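Local coordinates for putative uncharacterized protein gbs1889 (Streptococcus agalactiae, PDB 3ANI) that hydrolyses unsaturated chondroitin, hyaluronan and heparin disaccharides, releasing the unsaturated uronic acid and preferring sulfated glycosaminoglycans, at residues 5-10 with 269-274; 38-43 with 356-361; 127-132 with 393-398. The protein carries 1 engineered substitution. One frame throughout, in Å; residues are numbered along the deposited sequence.

Contact 1: residues 5-10 with 269-274; sequences KPVKVE and IILFKG
Val9 and Gly274 mark the closest passage of the two backbones, with 4.2 Å between the CA atoms of Val9 and Gly274. Residues 5-10 are an extended loop without regular secondary structure, whereas 269-274 form part of helix 266-280. The absence of a side chain at Gly274 leaves room for this approach: Val9 CG2 lies 4.1 Å from Gly274 CA, against bare backbone.

Val9 divides its two methyl groups between neighbouring parts of the helix. With CG1 anti to its own backbone N (chi1 -179°), CG2 is left to meet the branch methyl of Ile270, 3.9 Å from Val9 CG2 to Ile270 CG2, the two side chains crossing at about a right angle. CG1 instead reaches the root of Lys273, at 4.2 Å from its CB. The rest of that lysine bends away, and its ammonium group pairs with Asp326. Two residues back, Val7 points toward the helix and sets CG2 against Leu271 CD1 at 4.2 Å, again roughly perpendicular.

The principle on display is the pinning of an N-terminal arm to the outside of an all-helical hydrolase of glycosyl hydrolase family 88, whose clan is built as an (alpha/alpha)6 barrel. Helix 266-280 turns its other faces inward: Phe272 packs on helices 246-263 and 305-318, and Leu271 also touches Ile256.

Between the two segments, one water bridges the backbones. It donates to Gly274 O at 2.7 Å and to Lys8 O at 3.0 Å, and accepts from Glu10 N, also at 3.0 Å, thereby joining loop and helix where their backbones do not bond directly. Beyond it, the Glu10 carboxylate forms a salt bridge with Arg282 and a hydrogen bond with Asn281, while Asn277 donates to Glu10 O.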
loop_
_atom_site.group_PDB
_atom_site.type_symbol
_atom_site.label_atom_id
_atom_site.label_comp_id
_atom_site.label_asym_id
_atom_site.label_seq_id
_atom_site.Cartn_x
_atom_site.Cartn_y
_atom_site.Cartn_z
ATOM N N LYS A 5 -0.719 16.349 -16.520
ATOM C CA LYS A 5 -1.634 17.479 -16.519
ATOM C C LYS A 5 -1.439 18.340 -15.266
ATOM O O LYS A 5 -0.968 17.833 -14.240
ATOM C CB LYS A 5 -3.085 17.002 -16.634
ATOM C CG LYS A 5 -3.623 16.270 -15.421
ATOM C CD LYS A 5 -5.095 16.019 -15.602
ATOM C CE LYS A 5 -5.732 15.546 -14.325
ATOM N NZ LYS A 5 -7.218 15.560 -14.431
ATOM N N PRO A 6 -1.785 19.643 -15.350
ATOM C CA PRO A 6 -1.587 20.508 -14.185
ATOM C C PRO A 6 -2.642 20.244 -13.127
ATOM O O PRO A 6 -3.814 20.062 -13.441
ATOM C CB PRO A 6 -1.733 21.931 -14.755
ATOM C CG PRO A 6 -1.818 21.772 -16.264
ATOM C CD PRO A 6 -2.340 20.391 -16.494
ATOM N N VAL A 7 -2.214 20.193 -11.876
ATOM C CA VAL A 7 -3.142 20.032 -10.769
ATOM C C VAL A 7 -2.954 21.165 -9.782
ATOM O O VAL A 7 -1.913 21.817 -9.761
ATOM C CB VAL A 7 -2.978 18.669 -10.041
ATOM C CG1 VAL A 7 -3.337 17.512 -10.971
ATOM C CG2 VAL A 7 -1.566 18.507 -9.469
ATOM N N LYS A 8 -3.976 21.398 -8.972
ATOM C CA LYS A 8 -3.878 22.339 -7.882
ATOM C C LYS A 8 -3.061 21.726 -6.726
ATOM O O LYS A 8 -3.432 20.688 -6.162
ATOM C CB LYS A 8 -5.272 22.767 -7.415
ATOM C CG LYS A 8 -5.269 24.025 -6.564
ATOM C CD LYS A 8 -6.576 24.179 -5.809
ATOM C CE LYS A 8 -6.518 25.380 -4.871
ATOM N NZ LYS A 8 -7.735 25.451 -4.021
ATOM N N VAL A 9 -1.940 22.373 -6.416
ATOM C CA VAL A 9 -1.137 22.053 -5.249
ATOM C C VAL A 9 -1.525 23.010 -4.119
ATOM O O VAL A 9 -1.107 24.178 -4.104
ATOM C CB VAL A 9 0.397 22.164 -5.532
ATOM C CG1 VAL A 9 1.203 21.807 -4.288
ATOM C CG2 VAL A 9 0.811 21.269 -6.690
ATOM N N GLU A 10 -2.343 22.520 -3.189
ATOM C CA GLU A 10 -2.707 23.290 -2.007
ATOM C C GLU A 10 -1.456 23.478 -1.169
ATOM O O GLU A 10 -0.603 22.588 -1.125
ATOM C CB GLU A 10 -3.758 22.554 -1.173
ATOM C CG GLU A 10 -5.088 22.271 -1.885
ATOM C CD GLU A 10 -6.075 21.482 -1.031
ATOM O OE1 GLU A 10 -5.711 21.049 0.084
ATOM O OE2 GLU A 10 -7.224 21.287 -1.482
ATOM N N ILE A 269 7.040 14.660 -8.730
ATOM C CA ILE A 269 7.192 15.271 -7.414
ATOM C C ILE A 269 6.102 16.305 -7.151
ATOM O O ILE A 269 5.491 16.316 -6.081
ATOM C CB ILE A 269 8.605 15.885 -7.216
ATOM C CG1 ILE A 269 9.626 14.775 -6.921
ATOM C CG2 ILE A 269 8.604 16.948 -6.094
ATOM C CD1 ILE A 269 11.096 15.205 -7.096
ATOM N N ILE A 270 5.855 17.163 -8.135
ATOM C CA ILE A 270 4.757 18.126 -8.061
ATOM C C ILE A 270 3.413 17.404 -7.887
ATOM O O ILE A 270 2.598 17.778 -7.038
ATOM C CB ILE A 270 4.743 19.063 -9.292
ATOM C CG1 ILE A 270 6.098 19.789 -9.420
ATOM C CG2 ILE A 270 3.573 20.056 -9.208
ATOM C CD1 ILE A 270 6.226 20.724 -10.648
ATOM N N LEU A 271 3.199 16.347 -8.664
ATOM C CA LEU A 271 1.998 15.542 -8.517
ATOM C C LEU A 271 1.913 14.937 -7.118
ATOM O O LEU A 271 0.826 14.863 -6.534
ATOM C CB LEU A 271 1.948 14.454 -9.587
ATOM C CG LEU A 271 0.676 13.609 -9.657
ATOM C CD1 LEU A 271 -0.572 14.472 -9.988
ATOM C CD2 LEU A 271 0.864 12.442 -10.635
ATOM N N PHE A 272 3.060 14.517 -6.579
ATOM C CA PHE A 272 3.105 13.978 -5.222
ATOM C C PHE A 272 2.673 15.033 -4.206
ATOM O O PHE A 272 1.832 14.765 -3.339
ATOM C CB PHE A 272 4.501 13.437 -4.871
ATOM C CG PHE A 272 4.697 13.199 -3.396
ATOM C CD1 PHE A 272 4.378 11.969 -2.832
ATOM C CD2 PHE A 272 5.175 14.218 -2.565
ATOM C CE1 PHE A 272 4.548 11.750 -1.480
ATOM C CE2 PHE A 272 5.341 14.006 -1.205
ATOM C CZ PHE A 272 5.031 12.775 -0.662
ATOM N N LYS A 273 3.267 16.222 -4.322
ATOM C CA LYS A 273 2.961 17.362 -3.455
ATOM C C LYS A 273 1.458 17.678 -3.471
ATOM O O LYS A 273 0.845 17.860 -2.420
ATOM C CB LYS A 273 3.806 18.585 -3.850
ATOM C CG LYS A 273 5.236 18.544 -3.298
ATOM C CD LYS A 273 6.241 19.388 -4.098
ATOM C CE LYS A 273 6.208 20.886 -3.751
ATOM N NZ LYS A 273 6.749 21.217 -2.388
ATOM N N GLY A 274 0.866 17.706 -4.665
ATOM C CA GLY A 274 -0.574 17.919 -4.805
ATOM C C GLY A 274 -1.389 16.868 -4.069
ATOM O O GLY A 274 -2.251 17.192 -3.262
HETATM O O HOH W 1 -3.183 19.689 -3.379
#

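Contact 2: residues 38-43 with 356-361; sequences KQLYIN and RPLLLH
Gln39 and Leu358 lie closest in backbone terms, 6.8 Å between the CA atoms of Gln39 and Leu358, where helix 26-47 faces an irregular loop, so side chains must span the gap. Asn43 does this by a strong bond: its ND2 donates to Arg356 O over 2.9 Å with an N-H...O angle of 169°. The acceptor lies in the asparagine's amide plane, although the donor is tilted 18° from the plane of the carbonyl.

One helical turn earlier, Gln39 bends at chi2 (63°), which brings its amide back toward Asn43. NE2 donates to Asn43 OD1 at 2.7 Å, approaching from above the carbonyl plane of that acceptor. Because NE2 also bonds to Ile353 O, and OD1 further accepts from Gly355 N, both ends of the Asn43 amide are engaged and its rotation is fixed. The other end of the Gln39 amide rests on the loop, with OE1 3.5 Å from Arg356 CB. The Arg356 guanidinium leads away to Asn349 through NH1. Beside these polar groups, Leu358 CD2 packs on Gln39 CB at 3.9 Å, and Leu40 carries the apolar surface on to Trp74 and Cys77.

This is a buried example of an i, i+4 amide pair on a helix gripping loop peptides, here within the helical barrel of family 88.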
loop_
_atom_site.group_PDB
_atom_site.type_symbol
_atom_site.label_atom_id
_atom_site.label_comp_id
_atom_site.label_asym_id
_atom_site.label_seq_id
_atom_site.Cartn_x
_atom_site.Cartn_y
_atom_site.Cartn_z
ATOM N N LYS A 38 4.892 -10.064 18.025
ATOM C CA LYS A 38 4.204 -10.952 18.966
ATOM C C LYS A 38 2.905 -11.464 18.355
ATOM O O LYS A 38 2.671 -12.667 18.317
ATOM C CB LYS A 38 3.904 -10.232 20.283
ATOM C CG LYS A 38 5.047 -10.219 21.284
ATOM C CD LYS A 38 4.580 -9.570 22.582
ATOM C CE LYS A 38 5.479 -9.936 23.758
ATOM N NZ LYS A 38 4.795 -9.710 25.077
ATOM N N GLN A 39 2.076 -10.544 17.862
ATOM C CA GLN A 39 0.829 -10.892 17.181
ATOM C C GLN A 39 1.079 -11.733 15.934
ATOM O O GLN A 39 0.294 -12.632 15.616
ATOM C CB GLN A 39 0.041 -9.630 16.809
ATOM C CG GLN A 39 -1.340 -9.906 16.223
ATOM C CD GLN A 39 -2.251 -10.608 17.213
ATOM O OE1 GLN A 39 -2.533 -10.087 18.289
ATOM N NE2 GLN A 39 -2.714 -11.801 16.851
ATOM N N LEU A 40 2.169 -11.436 15.232
ATOM C CA LEU A 40 2.528 -12.179 14.022
ATOM C C LEU A 40 2.902 -13.629 14.327
ATOM O O LEU A 40 2.484 -14.544 13.617
ATOM C CB LEU A 40 3.676 -11.485 13.288
ATOM C CG LEU A 40 3.689 -11.651 11.774
ATOM C CD1 LEU A 40 2.477 -10.955 11.154
ATOM C CD2 LEU A 40 4.987 -11.104 11.199
ATOM N N TYR A 41 3.696 -13.824 15.380
ATOM C CA TYR A 41 4.084 -15.161 15.827
ATOM C C TYR A 41 2.881 -15.968 16.324
ATOM O O TYR A 41 2.811 -17.179 16.111
ATOM C CB TYR A 41 5.186 -15.087 16.884
ATOM C CG TYR A 41 6.570 -14.937 16.291
ATOM C CD1 TYR A 41 7.123 -13.675 16.067
ATOM C CD2 TYR A 41 7.324 -16.054 15.942
ATOM C CE1 TYR A 41 8.394 -13.528 15.517
ATOM C CE2 TYR A 41 8.596 -15.920 15.389
ATOM C CZ TYR A 41 9.124 -14.654 15.181
ATOM O OH TYR A 41 10.379 -14.510 14.633
ATOM N N ILE A 42 1.928 -15.285 16.952
ATOM C CA ILE A 42 0.678 -15.915 17.375
ATOM C C ILE A 42 -0.168 -16.344 16.169
ATOM O O ILE A 42 -0.751 -17.428 16.169
ATOM C CB ILE A 42 -0.125 -14.999 18.336
ATOM C CG1 ILE A 42 0.572 -14.930 19.694
ATOM C CG2 ILE A 42 -1.547 -15.503 18.515
ATOM C CD1 ILE A 42 0.122 -13.768 20.552
ATOM N N ASN A 43 -0.210 -15.500 15.143
ATOM C CA ASN A 43 -0.982 -15.787 13.936
ATOM C C ASN A 43 -0.340 -16.831 13.022
ATOM O O ASN A 43 -1.012 -17.422 12.173
ATOM C CB ASN A 43 -1.278 -14.496 13.166
ATOM C CG ASN A 43 -2.235 -13.574 13.910
ATOM O OD1 ASN A 43 -2.609 -13.836 15.054
ATOM N ND2 ASN A 43 -2.629 -12.484 13.260
ATOM N N ARG A 356 -6.136 -11.848 15.708
ATOM C CA ARG A 356 -6.195 -10.381 15.777
ATOM C C ARG A 356 -5.257 -9.733 14.745
ATOM O O ARG A 356 -4.240 -10.327 14.377
ATOM C CB ARG A 356 -5.849 -9.887 17.190
ATOM C CG ARG A 356 -6.894 -10.207 18.255
ATOM C CD ARG A 356 -8.046 -9.206 18.282
ATOM N NE ARG A 356 -7.630 -7.916 18.833
ATOM C CZ ARG A 356 -8.456 -6.920 19.141
ATOM N NH1 ARG A 356 -7.969 -5.785 19.630
ATOM N NH2 ARG A 356 -9.763 -7.052 18.965
ATOM N N PRO A 357 -5.598 -8.518 14.270
ATOM C CA PRO A 357 -4.739 -7.847 13.294
ATOM C C PRO A 357 -3.644 -7.024 13.979
ATOM O O PRO A 357 -3.655 -6.886 15.200
ATOM C CB PRO A 357 -5.719 -6.926 12.564
ATOM C CG PRO A 357 -6.752 -6.583 13.599
ATOM C CD PRO A 357 -6.782 -7.701 14.612
ATOM N N LEU A 358 -2.706 -6.489 13.199
ATOM C CA LEU A 358 -1.679 -5.599 13.742
ATOM C C LEU A 358 -2.273 -4.214 13.985
ATOM O O LEU A 358 -1.936 -3.537 14.962
ATOM C CB LEU A 358 -0.488 -5.492 12.787
ATOM C CG LEU A 358 0.218 -6.761 12.313
ATOM C CD1 LEU A 358 1.380 -6.408 11.393
ATOM C CD2 LEU A 358 0.694 -7.605 13.486
ATOM N N LEU A 359 -3.175 -3.822 13.088
ATOM C CA LEU A 359 -3.753 -2.489 13.077
ATOM C C LEU A 359 -5.282 -2.539 12.972
ATOM O O LEU A 359 -5.839 -3.174 12.071
ATOM C CB LEU A 359 -3.160 -1.695 11.913
ATOM C CG LEU A 359 -3.191 -0.168 11.968
ATOM C CD1 LEU A 359 -2.218 0.361 13.037
ATOM C CD2 LEU A 359 -2.846 0.394 10.599
ATOM N N LEU A 360 -5.950 -1.864 13.900
ATOM C CA LEU A 360 -7.417 -1.811 13.925
ATOM C C LEU A 360 -7.980 -0.620 13.131
ATOM O O LEU A 360 -7.234 0.275 12.718
ATOM C CB LEU A 360 -7.926 -1.754 15.378
ATOM C CG LEU A 360 -7.536 -2.869 16.362
ATOM C CD1 LEU A 360 -7.554 -2.350 17.799
ATOM C CD2 LEU A 360 -8.434 -4.084 16.216
ATOM N N HIS A 361 -9.294 -0.637 12.913
ATOM C CA HIS A 361 -10.053 0.506 12.379
ATOM C C HIS A 361 -9.739 0.922 10.932
ATOM O O HIS A 361 -9.503 2.097 10.644
ATOM C CB HIS A 361 -9.976 1.707 13.326
ATOM C CG HIS A 361 -10.324 1.375 14.741
ATOM N ND1 HIS A 361 -11.618 1.146 15.156
ATOM C CD2 HIS A 361 -9.544 1.234 15.839
ATOM C CE1 HIS A 361 -11.620 0.875 16.449
ATOM N NE2 HIS A 361 -10.375 0.926 16.888
#

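Contact 3: residues 127-132 with 393-398; sequences EYRING and DWELYW
Arg129 reaches from helix 116-131 to the last residues of the chain, whose C-terminal tail is held inside the (alpha/alpha)6 barrel expected of this hydrolase family. NE and NH1 of Arg129 both donate to Tyr397 O, each at 3.4 Å, two weak bonds arriving at one edge of the guanidinium and in its plane. A bend at chi2 (-69°) takes the arginine chain past Leu396 O, which lies 3.0 Å from Arg129 NE.

The terminal carboxylate also lies near. Trp398 OXT is in the guanidinium plane, 3.9 Å from Arg129 NH1, a long salt bridge; the same oxygen has a salt bridge with Arg261 of helix 246-263. Two arginines from different helices would thus balance the negative chain end. The charged atoms of Glu395 and Arg129 are not in contact. Glu395 OE1 sits beside the arginine stem, 3.8 Å from Arg129 CD, and its carboxylate plane stands 87° from the guanidinium.

The aromatic residues find their polar partners elsewhere. Tyr397 OH is hydrogen-bonded to Glu83, which also accepts a weak bond from Trp394 NE1, while Trp398 NE1 bonds to Glu385. The edge of the Trp394 indole stands on the Tyr397 ring face, CZ2 over its centre and 3.4 Å above its plane, a T-shaped (edge-to-face) pair, which with the Glu83 bond would restrict the ring. The tail is close to the substrate site: the side chains of Trp398 and substrate-binding Trp251 are about 6 Å apart, and the Trp398 ring meets Tyr254 edge-to-face.

On the helix side, Ile130 adds the apolar share, its terminal methyl CD1 meeting the phenol end of Tyr397 at 4.0 Å from CE1 and 3.8 Å from OH.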
loop_
_atom_site.group_PDB
_atom_site.type_symbol
_atom_site.label_atom_id
_atom_site.label_comp_id
_atom_site.label_asym_id
_atom_site.label_seq_id
_atom_site.Cartn_x
_atom_site.Cartn_y
_atom_site.Cartn_z
ATOM N N GLU A 127 11.229 -11.998 -1.511
ATOM C CA GLU A 127 12.222 -13.034 -1.208
ATOM C C GLU A 127 13.477 -12.892 -2.064
ATOM O O GLU A 127 14.590 -13.042 -1.553
ATOM C CB GLU A 127 11.654 -14.453 -1.330
ATOM C CG GLU A 127 12.762 -15.517 -1.350
ATOM C CD GLU A 127 12.359 -16.859 -0.778
ATOM O OE1 GLU A 127 13.112 -17.379 0.077
ATOM O OE2 GLU A 127 11.307 -17.394 -1.180
ATOM N N TYR A 128 13.285 -12.596 -3.352
ATOM C CA TYR A 128 14.397 -12.410 -4.290
ATOM C C TYR A 128 15.335 -11.271 -3.873
ATOM O O TYR A 128 16.547 -11.375 -4.037
ATOM C CB TYR A 128 13.892 -12.209 -5.728
ATOM C CG TYR A 128 15.013 -12.112 -6.746
ATOM C CD1 TYR A 128 15.449 -10.868 -7.222
ATOM C CD2 TYR A 128 15.663 -13.263 -7.212
ATOM C CE1 TYR A 128 16.495 -10.774 -8.138
ATOM C CE2 TYR A 128 16.710 -13.181 -8.135
ATOM C CZ TYR A 128 17.121 -11.935 -8.592
ATOM O OH TYR A 128 18.151 -11.854 -9.504
ATOM N N ARG A 129 14.765 -10.191 -3.337
ATOM C CA ARG A 129 15.550 -9.087 -2.776
ATOM C C ARG A 129 16.418 -9.582 -1.635
ATOM O O ARG A 129 17.586 -9.219 -1.523
ATOM C CB ARG A 129 14.636 -7.986 -2.225
ATOM C CG ARG A 129 13.704 -7.351 -3.225
ATOM C CD ARG A 129 14.443 -6.512 -4.245
ATOM N NE ARG A 129 13.501 -5.690 -4.994
ATOM C CZ ARG A 129 13.763 -5.108 -6.156
ATOM N NH1 ARG A 129 12.823 -4.379 -6.747
ATOM N NH2 ARG A 129 14.953 -5.257 -6.726
ATOM N N ILE A 130 15.820 -10.420 -0.793
ATOM C CA ILE A 130 16.434 -10.850 0.455
ATOM C C ILE A 130 17.547 -11.882 0.251
ATOM O O ILE A 130 18.666 -11.675 0.724
ATOM C CB ILE A 130 15.357 -11.303 1.487
ATOM C CG1 ILE A 130 14.516 -10.090 1.923
ATOM C CG2 ILE A 130 16.000 -11.973 2.699
ATOM C CD1 ILE A 130 13.157 -10.423 2.516
ATOM N N ASN A 131 17.256 -12.965 -0.472
ATOM C CA ASN A 131 18.245 -14.038 -0.669
ATOM C C ASN A 131 18.435 -14.538 -2.105
ATOM O O ASN A 131 19.211 -15.474 -2.342
ATOM C CB ASN A 131 17.987 -15.212 0.284
ATOM C CG ASN A 131 16.554 -15.706 0.244
ATOM O OD1 ASN A 131 15.902 -15.794 1.281
ATOM N ND2 ASN A 131 16.063 -16.044 -0.943
ATOM N N GLY A 132 17.734 -13.915 -3.051
ATOM C CA GLY A 132 17.898 -14.224 -4.474
ATOM C C GLY A 132 17.363 -15.576 -4.918
ATOM O O GLY A 132 17.839 -16.140 -5.906
ATOM N N ASP A 393 17.531 0.970 7.234
ATOM C CA ASP A 393 17.692 1.287 5.826
ATOM C C ASP A 393 17.154 0.097 5.029
ATOM O O ASP A 393 17.868 -0.868 4.743
ATOM C CB ASP A 393 19.153 1.584 5.484
ATOM C CG ASP A 393 19.371 1.786 3.991
ATOM O OD1 ASP A 393 20.446 1.411 3.487
ATOM O OD2 ASP A 393 18.456 2.303 3.317
ATOM N N TRP A 394 15.872 0.164 4.706
ATOM C CA TRP A 394 15.178 -0.978 4.155
ATOM C C TRP A 394 15.290 -0.993 2.627
ATOM O O TRP A 394 14.967 -0.005 1.960
ATOM C CB TRP A 394 13.715 -0.989 4.632
ATOM C CG TRP A 394 12.889 -2.115 4.065
ATOM C CD1 TRP A 394 13.103 -3.456 4.229
ATOM C CD2 TRP A 394 11.715 -1.994 3.249
ATOM N NE1 TRP A 394 12.146 -4.173 3.565
ATOM C CE2 TRP A 394 11.278 -3.304 2.954
ATOM C CE3 TRP A 394 10.994 -0.908 2.739
ATOM C CZ2 TRP A 394 10.148 -3.559 2.166
ATOM C CZ3 TRP A 394 9.876 -1.159 1.959
ATOM C CH2 TRP A 394 9.463 -2.479 1.677
ATOM N N GLU A 395 15.791 -2.103 2.094
ATOM C CA GLU A 395 15.759 -2.349 0.663
ATOM C C GLU A 395 14.322 -2.694 0.251
ATOM O O GLU A 395 13.703 -3.592 0.824
ATOM C CB GLU A 395 16.748 -3.460 0.274
ATOM C CG GLU A 395 16.474 -4.090 -1.085
ATOM C CD GLU A 395 17.739 -4.415 -1.865
ATOM O OE1 GLU A 395 17.748 -5.445 -2.591
ATOM O OE2 GLU A 395 18.716 -3.633 -1.765
ATOM N N LEU A 396 13.802 -1.963 -0.730
ATOM C CA LEU A 396 12.396 -2.082 -1.133
ATOM C C LEU A 396 12.075 -3.364 -1.879
ATOM O O LEU A 396 12.864 -3.824 -2.706
ATOM C CB LEU A 396 11.979 -0.889 -1.995
ATOM C CG LEU A 396 11.330 0.295 -1.288
ATOM C CD1 LEU A 396 12.330 1.024 -0.388
ATOM C CD2 LEU A 396 10.749 1.228 -2.325
ATOM N N TYR A 397 10.906 -3.933 -1.579
ATOM C CA TYR A 397 10.378 -5.051 -2.357
ATOM C C TYR A 397 9.862 -4.491 -3.677
ATOM O O TYR A 397 10.137 -5.049 -4.742
ATOM C CB TYR A 397 9.266 -5.795 -1.606
ATOM C CG TYR A 397 9.652 -6.276 -0.219
ATOM C CD1 TYR A 397 10.986 -6.580 0.097
ATOM C CD2 TYR A 397 8.682 -6.462 0.771
ATOM C CE1 TYR A 397 11.346 -7.029 1.351
ATOM C CE2 TYR A 397 9.041 -6.914 2.046
ATOM C CZ TYR A 397 10.378 -7.188 2.321
ATOM O OH TYR A 397 10.760 -7.629 3.567
ATOM N N TRP A 398 9.144 -3.367 -3.592
ATOM C CA TRP A 398 8.619 -2.658 -4.764
ATOM C C TRP A 398 9.751 -2.187 -5.672
ATOM O O TRP A 398 10.838 -1.843 -5.204
ATOM C CB TRP A 398 7.753 -1.469 -4.334
ATOM C CG TRP A 398 6.840 -1.804 -3.193
ATOM C CD1 TRP A 398 7.066 -1.574 -1.862
ATOM C CD2 TRP A 398 5.571 -2.458 -3.277
ATOM N NE1 TRP A 398 6.011 -2.038 -1.115
ATOM C CE2 TRP A 398 5.078 -2.584 -1.956
ATOM C CE3 TRP A 398 4.796 -2.943 -4.338
ATOM C CZ2 TRP A 398 3.847 -3.178 -1.671
ATOM C CZ3 TRP A 398 3.571 -3.541 -4.053
ATOM C CH2 TRP A 398 3.112 -3.654 -2.733
ATOM O OXT TRP A 398 9.606 -2.143 -6.895
#

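In the fold
The three contacts interlock along the chain: 5-10, 38-43 and 127-132 come first, and their partners 269-274, 356-361 and 393-398 follow in the same order, so every pair of contacts crosses. In space they are separate. Contacts 1 and 2 lie on opposite sides of the chain's centre; between centres, they are about 36 Å apart, contacts 1 and 3 about 30 Å, and contacts 2 and 3 about 23 Å. Helix 246-263 packs against contacts 1 and 3, and 71-85 and 377-391 against contacts 2 and 3. Contact 1 holds the N-terminal arm outside, contact 2 joins helix 26-47 to a late loop, and contact 3 places the C-terminal tail near the substrate site.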